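Local coordinates for 4-alpha-glucanotransferase (Corynebacterium glutamicum, PDB 5B68), which is an amylomaltase, also known as a disproportionating enzyme, with a TIM-barrel domain and an N-terminal beta-sandwich domain, at residues A[249-254]-A[273-278]; A[256-261]-A[301-306]. All blocks are in the same frame, centred on the assembly; numbering follows the deposited sequence.

In the fold
Contacts 1 and 2 lie toward the periphery of the barrel domain, their centres about 17 Å apart, and both involve the loop between strand 215-218 and helix 261-277. Contact 1 ties that loop to helix 261-277 itself; contact 2 sets residues just ahead of the helix against the connection between helices 286-301 and 307-338. The segments alternate along the chain, and the two contacts touch where V250 O lies 3.5 Å from F256 CB. Contact 1 is a small surface contact made by opposite charges and a water. Contact 2 is larger and partly buried, with L259 covered and Q258 and P304 exposed, and relies on a methionine side chain.

Contact 1. Residues A[249-254]-A[273-278]; sequences RVEDIP and EFRERN
A salt bridge between E251 and R275 joins the short 3-10 turn 250-252, in the loop after barrel strand 215-218, to helix 261-277. The two side chains reach for each other from opposite directions, and the carboxylate oxygen E251 OE2 lies 3.2 Å from R275 NH2. The carboxylate and guanidinium planes are only 21° apart, yet OE2 approaches the guanidinium obliquely, and the pair does not form a paired, two-pronged bridge. A water links the other carboxylate oxygen to the same nitrogen: it accepts from R275 NH2 at 2.8 Å, lying in the guanidinium plane at its edge, and donates a weak bond to E251 OE1.

The torsions account for the reach. R275 is extended from CG to NE, as suits a long arginine that must span from a helix to a separate loop, while a bend at chi2 (91°) turns the glutamate's carboxylate toward R275, with OE2 to the guanidinium and OE1 to the water. Each end has a further partner: E251 OE2 accepts from W193 NE1, and R275 NE donates to L191 O, which restrains the guanidinium's rotation. The same water sits over one face of the R249 guanidinium, offset toward its rim. R249 NH1 lies 6.1 Å from R275 NH2, and the R249 charge is also paired with D197 and D200, which probably reduces repulsion between the arginines.

Beside this polar link the flanking residues turn inward. I253 packs on helices 286-301 and 349-376, and F274 lies against V289 and A292 of helix 286-301, so loop and helix share that helix as a neighbour.

Contact 2. Residues A[256-261]-A[301-306]; sequences FNQLEI and FEMPRS
M303 reaches from the connection after helix 286-301 to touch both Q258 and L259. Its sulfur lies 3.4 Å from the backbone oxygen Q258 O and 3.6 Å from Q258 CB, while its methyl CE meets the CD2 branch of L259 at 3.7 Å. The methionine and leucine side chains cross at about a right angle. Bends at chi2 (-64°) and chi3 (105°) fold M303 so that sulfur and methyl face different neighbours, a versatility that suits this flexible, unbranched residue. Farther out, the Q258 side chain crosses P304 obliquely, at the exposed border of the contact.

Around these groups, L259 N donates to F256 O at 3.0 Å, closing the 3-10 turn, and L259 O receives R264 NE from helix 261-277. The leucine side chain also packs on I267 of that helix and I300 of helix 286-301, where a branched apolar residue fits a buried place. M303 also touches E255. Farther along its segment, S306 caps R309 N where the connection enters helix 307-338.

Around M303 the contact probably rests on shape and dispersion: the polarisable sulfur lies beside a backbone carbonyl while its methyl packs on leucine.

Contact 1. Residues A[249-254]-A[273-278]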
loop_
_atom_site.group_PDB
_atom_site.type_symbol
_atom_site.label_atom_id
_atom_site.label_comp_id
_atom_site.label_asym_id
_atom_site.label_seq_id
_atom_site.Cartn_x
_atom_site.Cartn_y
_atom_site.Cartn_z
ATOM N N ARG A 249 -17.245 -2.117 14.354
ATOM C CA ARG A 249 -18.497 -1.634 14.909
ATOM C C ARG A 249 -18.893 -2.618 15.967
ATOM O O ARG A 249 -19.269 -3.731 15.684
ATOM C CB ARG A 249 -19.621 -1.566 13.897
ATOM C CG ARG A 249 -20.927 -1.181 14.573
ATOM C CD ARG A 249 -21.998 -0.680 13.635
ATOM N NE ARG A 249 -21.663 0.564 12.971
ATOM C CZ ARG A 249 -22.522 1.215 12.209
ATOM N NH1 ARG A 249 -23.734 0.725 12.061
ATOM N NH2 ARG A 249 -22.183 2.324 11.596
ATOM N N VAL A 250 -18.828 -2.176 17.199
ATOM C CA VAL A 250 -18.928 -3.140 18.296
ATOM C C VAL A 250 -20.280 -3.755 18.404
ATOM O O VAL A 250 -20.440 -4.938 18.785
ATOM C CB VAL A 250 -18.441 -2.517 19.648
ATOM C CG1 VAL A 250 -17.021 -1.973 19.549
ATOM C CG2 VAL A 250 -19.419 -1.454 20.171
ATOM N N GLU A 251 -21.309 -2.949 18.092
ATOM C CA GLU A 251 -22.693 -3.432 18.099
ATOM C C GLU A 251 -22.987 -4.550 17.097
ATOM O O GLU A 251 -23.937 -5.299 17.288
ATOM C CB GLU A 251 -23.724 -2.279 17.935
ATOM C CG GLU A 251 -23.631 -1.169 18.980
ATOM C CD GLU A 251 -22.736 -0.014 18.600
ATOM O OE1 GLU A 251 -21.841 -0.151 17.671
ATOM O OE2 GLU A 251 -22.915 1.050 19.233
ATOM N N ASP A 252 -22.157 -4.701 16.054
ATOM C CA ASP A 252 -22.336 -5.819 15.107
ATOM C C ASP A 252 -21.688 -7.138 15.537
ATOM O O ASP A 252 -21.895 -8.189 14.894
ATOM C CB ASP A 252 -21.714 -5.421 13.728
ATOM C CG ASP A 252 -22.492 -4.346 13.006
ATOM O OD1 ASP A 252 -23.605 -3.974 13.447
ATOM O OD2 ASP A 252 -21.979 -3.830 12.001
ATOM N N ILE A 253 -20.950 -7.136 16.646
ATOM C CA ILE A 253 -20.326 -8.373 17.072
ATOM C C ILE A 253 -21.447 -9.297 17.642
ATOM O O ILE A 253 -22.171 -8.866 18.532
ATOM C CB ILE A 253 -19.227 -8.130 18.121
ATOM C CG1 ILE A 253 -18.128 -7.142 17.675
ATOM C CG2 ILE A 253 -18.618 -9.480 18.523
ATOM C CD1 ILE A 253 -17.319 -6.517 18.814
ATOM N N PRO A 254 -21.584 -10.542 17.176
ATOM C CA PRO A 254 -22.689 -11.347 17.706
ATOM C C PRO A 254 -22.711 -11.442 19.250
ATOM O O PRO A 254 -23.788 -11.386 19.834
ATOM C CB PRO A 254 -22.448 -12.728 17.096
ATOM C CG PRO A 254 -21.871 -12.396 15.749
ATOM C CD PRO A 254 -20.959 -11.223 16.012
ATOM N N GLU A 273 -23.072 9.902 22.312
ATOM C CA GLU A 273 -22.176 11.080 22.279
ATOM C C GLU A 273 -21.295 11.140 21.026
ATOM O O GLU A 273 -20.972 12.274 20.498
ATOM C CB GLU A 273 -21.269 11.210 23.531
ATOM C CG GLU A 273 -20.117 12.236 23.308
ATOM C CD GLU A 273 -19.252 12.536 24.531
ATOM O OE1 GLU A 273 -18.030 12.788 24.327
ATOM O OE2 GLU A 273 -19.788 12.534 25.675
ATOM N N PHE A 274 -20.799 9.963 20.581
ATOM C CA PHE A 274 -19.884 9.973 19.428
ATOM C C PHE A 274 -20.768 10.254 18.205
ATOM O O PHE A 274 -20.366 10.996 17.305
ATOM C CB PHE A 274 -19.065 8.656 19.311
ATOM C CG PHE A 274 -18.000 8.537 20.378
ATOM C CD1 PHE A 274 -17.020 9.529 20.526
ATOM C CD2 PHE A 274 -18.010 7.465 21.264
ATOM C CE1 PHE A 274 -16.063 9.445 21.551
ATOM C CE2 PHE A 274 -17.075 7.382 22.279
ATOM C CZ PHE A 274 -16.121 8.375 22.436
ATOM N N ARG A 275 -21.963 9.687 18.213
ATOM C CA ARG A 275 -22.923 9.863 17.108
ATOM C C ARG A 275 -23.328 11.337 16.848
ATOM O O ARG A 275 -23.593 11.715 15.731
ATOM C CB ARG A 275 -24.180 9.057 17.406
ATOM C CG ARG A 275 -23.950 7.584 17.207
ATOM C CD ARG A 275 -25.091 6.715 17.662
ATOM N NE ARG A 275 -24.701 5.319 17.454
ATOM C CZ ARG A 275 -25.311 4.252 17.939
ATOM N NH1 ARG A 275 -26.413 4.344 18.690
ATOM N NH2 ARG A 275 -24.828 3.061 17.642
ATOM N N GLU A 276 -23.370 12.164 17.875
ATOM C CA GLU A 276 -23.575 13.588 17.663
ATOM C C GLU A 276 -22.498 14.201 16.744
ATOM O O GLU A 276 -22.773 15.102 15.933
ATOM C CB GLU A 276 -23.572 14.339 19.037
ATOM C CG GLU A 276 -24.817 14.077 19.883
ATOM C CD GLU A 276 -26.128 14.553 19.219
ATOM O OE1 GLU A 276 -26.137 15.614 18.521
ATOM O OE2 GLU A 276 -27.164 13.859 19.384
ATOM N N ARG A 277 -21.245 13.723 16.854
ATOM C CA ARG A 277 -20.171 14.211 16.019
ATOM C C ARG A 277 -20.463 13.982 14.529
ATOM O O ARG A 277 -20.082 14.794 13.707
ATOM C CB ARG A 277 -18.809 13.583 16.392
ATOM C CG ARG A 277 -18.486 13.734 17.887
ATOM C CD ARG A 277 -17.022 13.430 18.118
ATOM N NE ARG A 277 -16.775 13.343 19.552
ATOM C CZ ARG A 277 -15.693 12.783 20.102
ATOM N NH1 ARG A 277 -14.704 12.264 19.348
ATOM N NH2 ARG A 277 -15.605 12.756 21.435
ATOM N N ASN A 278 -21.220 12.943 14.252
ATOM C CA ASN A 278 -21.545 12.569 12.884
ATOM C C ASN A 278 -22.288 13.663 12.142
ATOM O O ASN A 278 -22.247 13.679 10.932
ATOM C CB ASN A 278 -22.467 11.369 12.821
ATOM C CG ASN A 278 -21.862 10.096 13.465
ATOM O OD1 ASN A 278 -20.693 10.035 13.785
ATOM N ND2 ASN A 278 -22.679 9.113 13.657
HETATM O O HOH W 1 -23.010 1.784 15.992
#

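Contact 2. Residues A[256-261]-A[301-306]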
loop_
_atom_site.group_PDB
_atom_site.type_symbol
_atom_site.label_atom_id
_atom_site.label_comp_id
_atom_site.label_asym_id
_atom_site.label_seq_id
_atom_site.Cartn_x
_atom_site.Cartn_y
_atom_site.Cartn_z
ATOM N N PHE A 256 -21.905 -9.215 21.400
ATOM C CA PHE A 256 -22.370 -7.944 21.966
ATOM C C PHE A 256 -23.729 -8.132 22.653
ATOM O O PHE A 256 -23.994 -7.591 23.756
ATOM C CB PHE A 256 -22.544 -6.886 20.872
ATOM C CG PHE A 256 -23.133 -5.589 21.361
ATOM C CD1 PHE A 256 -22.328 -4.630 21.912
ATOM C CD2 PHE A 256 -24.496 -5.353 21.266
ATOM C CE1 PHE A 256 -22.866 -3.444 22.375
ATOM C CE2 PHE A 256 -25.039 -4.165 21.728
ATOM C CZ PHE A 256 -24.221 -3.219 22.288
ATOM N N ASN A 257 -24.548 -8.949 22.009
ATOM C CA ASN A 257 -25.911 -9.162 22.442
ATOM C C ASN A 257 -26.014 -9.987 23.707
ATOM O O ASN A 257 -27.090 -10.075 24.268
ATOM C CB ASN A 257 -26.704 -9.786 21.303
ATOM C CG ASN A 257 -26.650 -8.912 20.053
ATOM O OD1 ASN A 257 -27.031 -7.752 20.126
ATOM N ND2 ASN A 257 -26.061 -9.416 18.951
ATOM N N GLN A 258 -24.901 -10.579 24.155
ATOM C CA GLN A 258 -24.859 -11.310 25.409
ATOM C C GLN A 258 -24.523 -10.412 26.561
ATOM O O GLN A 258 -24.587 -10.836 27.712
ATOM C CB GLN A 258 -23.834 -12.483 25.316
ATOM C CG GLN A 258 -24.258 -13.621 24.383
ATOM C CD GLN A 258 -23.088 -14.536 23.990
ATOM O OE1 GLN A 258 -22.233 -14.849 24.825
ATOM N NE2 GLN A 258 -23.054 -14.991 22.723
ATOM N N LEU A 259 -24.157 -9.164 26.321
ATOM C CA LEU A 259 -23.865 -8.283 27.429
ATOM C C LEU A 259 -25.188 -7.997 28.137
ATOM O O LEU A 259 -26.280 -8.041 27.514
ATOM C CB LEU A 259 -23.225 -6.978 26.979
ATOM C CG LEU A 259 -21.794 -7.021 26.373
ATOM C CD1 LEU A 259 -21.306 -5.635 26.009
ATOM C CD2 LEU A 259 -20.789 -7.688 27.334
ATOM N N GLU A 260 -25.083 -7.728 29.438
ATOM C CA GLU A 260 -26.226 -7.266 30.214
ATOM C C GLU A 260 -26.704 -5.898 29.748
ATOM O O GLU A 260 -25.914 -5.030 29.273
ATOM C CB GLU A 260 -25.853 -7.196 31.679
ATOM C CG GLU A 260 -25.628 -8.559 32.296
ATOM C CD GLU A 260 -25.577 -8.450 33.795
ATOM O OE1 GLU A 260 -25.027 -7.426 34.274
ATOM O OE2 GLU A 260 -26.117 -9.354 34.475
ATOM N N ILE A 261 -28.007 -5.692 29.941
ATOM C CA ILE A 261 -28.671 -4.553 29.362
ATOM C C ILE A 261 -28.171 -3.251 29.949
ATOM O O ILE A 261 -28.138 -2.257 29.269
ATOM C CB ILE A 261 -30.213 -4.665 29.348
ATOM C CG1 ILE A 261 -30.840 -3.478 28.549
ATOM C CG2 ILE A 261 -30.773 -4.683 30.755
ATOM C CD1 ILE A 261 -32.281 -3.679 28.107
ATOM N N PHE A 301 -15.175 -9.412 25.105
ATOM C CA PHE A 301 -14.195 -10.513 25.039
ATOM C C PHE A 301 -14.489 -11.573 26.099
ATOM O O PHE A 301 -14.225 -12.786 25.879
ATOM C CB PHE A 301 -12.804 -9.984 25.212
ATOM C CG PHE A 301 -11.706 -11.050 25.149
ATOM C CD1 PHE A 301 -11.519 -11.825 24.003
ATOM C CD2 PHE A 301 -10.836 -11.236 26.233
ATOM C CE1 PHE A 301 -10.500 -12.761 23.945
ATOM C CE2 PHE A 301 -9.796 -12.168 26.172
ATOM C CZ PHE A 301 -9.624 -12.922 25.033
ATOM N N GLU A 302 -15.038 -11.116 27.234
ATOM C CA GLU A 302 -15.480 -12.044 28.319
ATOM C C GLU A 302 -16.656 -12.943 27.981
ATOM O O GLU A 302 -16.901 -13.914 28.689
ATOM C CB GLU A 302 -15.841 -11.272 29.581
ATOM C CG GLU A 302 -14.742 -10.460 30.221
ATOM C CD GLU A 302 -13.508 -11.270 30.620
ATOM O OE1 GLU A 302 -12.386 -10.798 30.332
ATOM O OE2 GLU A 302 -13.651 -12.375 31.210
ATOM N N MET A 303 -17.443 -12.611 26.960
ATOM C CA MET A 303 -18.644 -13.374 26.670
ATOM C C MET A 303 -18.284 -14.678 26.029
ATOM O O MET A 303 -17.357 -14.722 25.227
ATOM C CB MET A 303 -19.560 -12.630 25.698
ATOM C CG MET A 303 -20.120 -11.322 26.205
ATOM S SD MET A 303 -21.224 -11.573 27.656
ATOM C CE MET A 303 -20.094 -10.973 28.887
ATOM N N PRO A 304 -19.013 -15.744 26.369
ATOM C CA PRO A 304 -18.693 -17.065 25.849
ATOM C C PRO A 304 -19.241 -17.235 24.466
ATOM O O PRO A 304 -20.357 -16.786 24.169
ATOM C CB PRO A 304 -19.385 -18.020 26.843
ATOM C CG PRO A 304 -20.531 -17.216 27.365
ATOM C CD PRO A 304 -20.020 -15.811 27.448
ATOM N N ARG A 305 -18.470 -17.895 23.616
ATOM C CA ARG A 305 -18.891 -18.126 22.243
ATOM C C ARG A 305 -19.607 -19.428 22.099
ATOM O O ARG A 305 -19.317 -20.379 22.800
ATOM C CB ARG A 305 -17.655 -18.113 21.307
ATOM C CG ARG A 305 -17.211 -16.714 20.888
ATOM C CD ARG A 305 -16.033 -16.790 19.914
ATOM N NE ARG A 305 -14.912 -17.309 20.649
ATOM C CZ ARG A 305 -14.208 -16.639 21.561
ATOM N NH1 ARG A 305 -14.412 -15.357 21.783
ATOM N NH2 ARG A 305 -13.231 -17.264 22.205
ATOM N N SER A 306 -20.557 -19.466 21.190
ATOM C CA SER A 306 -21.166 -20.710 20.803
ATOM C C SER A 306 -20.111 -21.537 20.145
ATOM O O SER A 306 -19.086 -21.028 19.704
ATOM C CB SER A 306 -22.292 -20.474 19.814
ATOM O OG SER A 306 -21.749 -20.044 18.586
#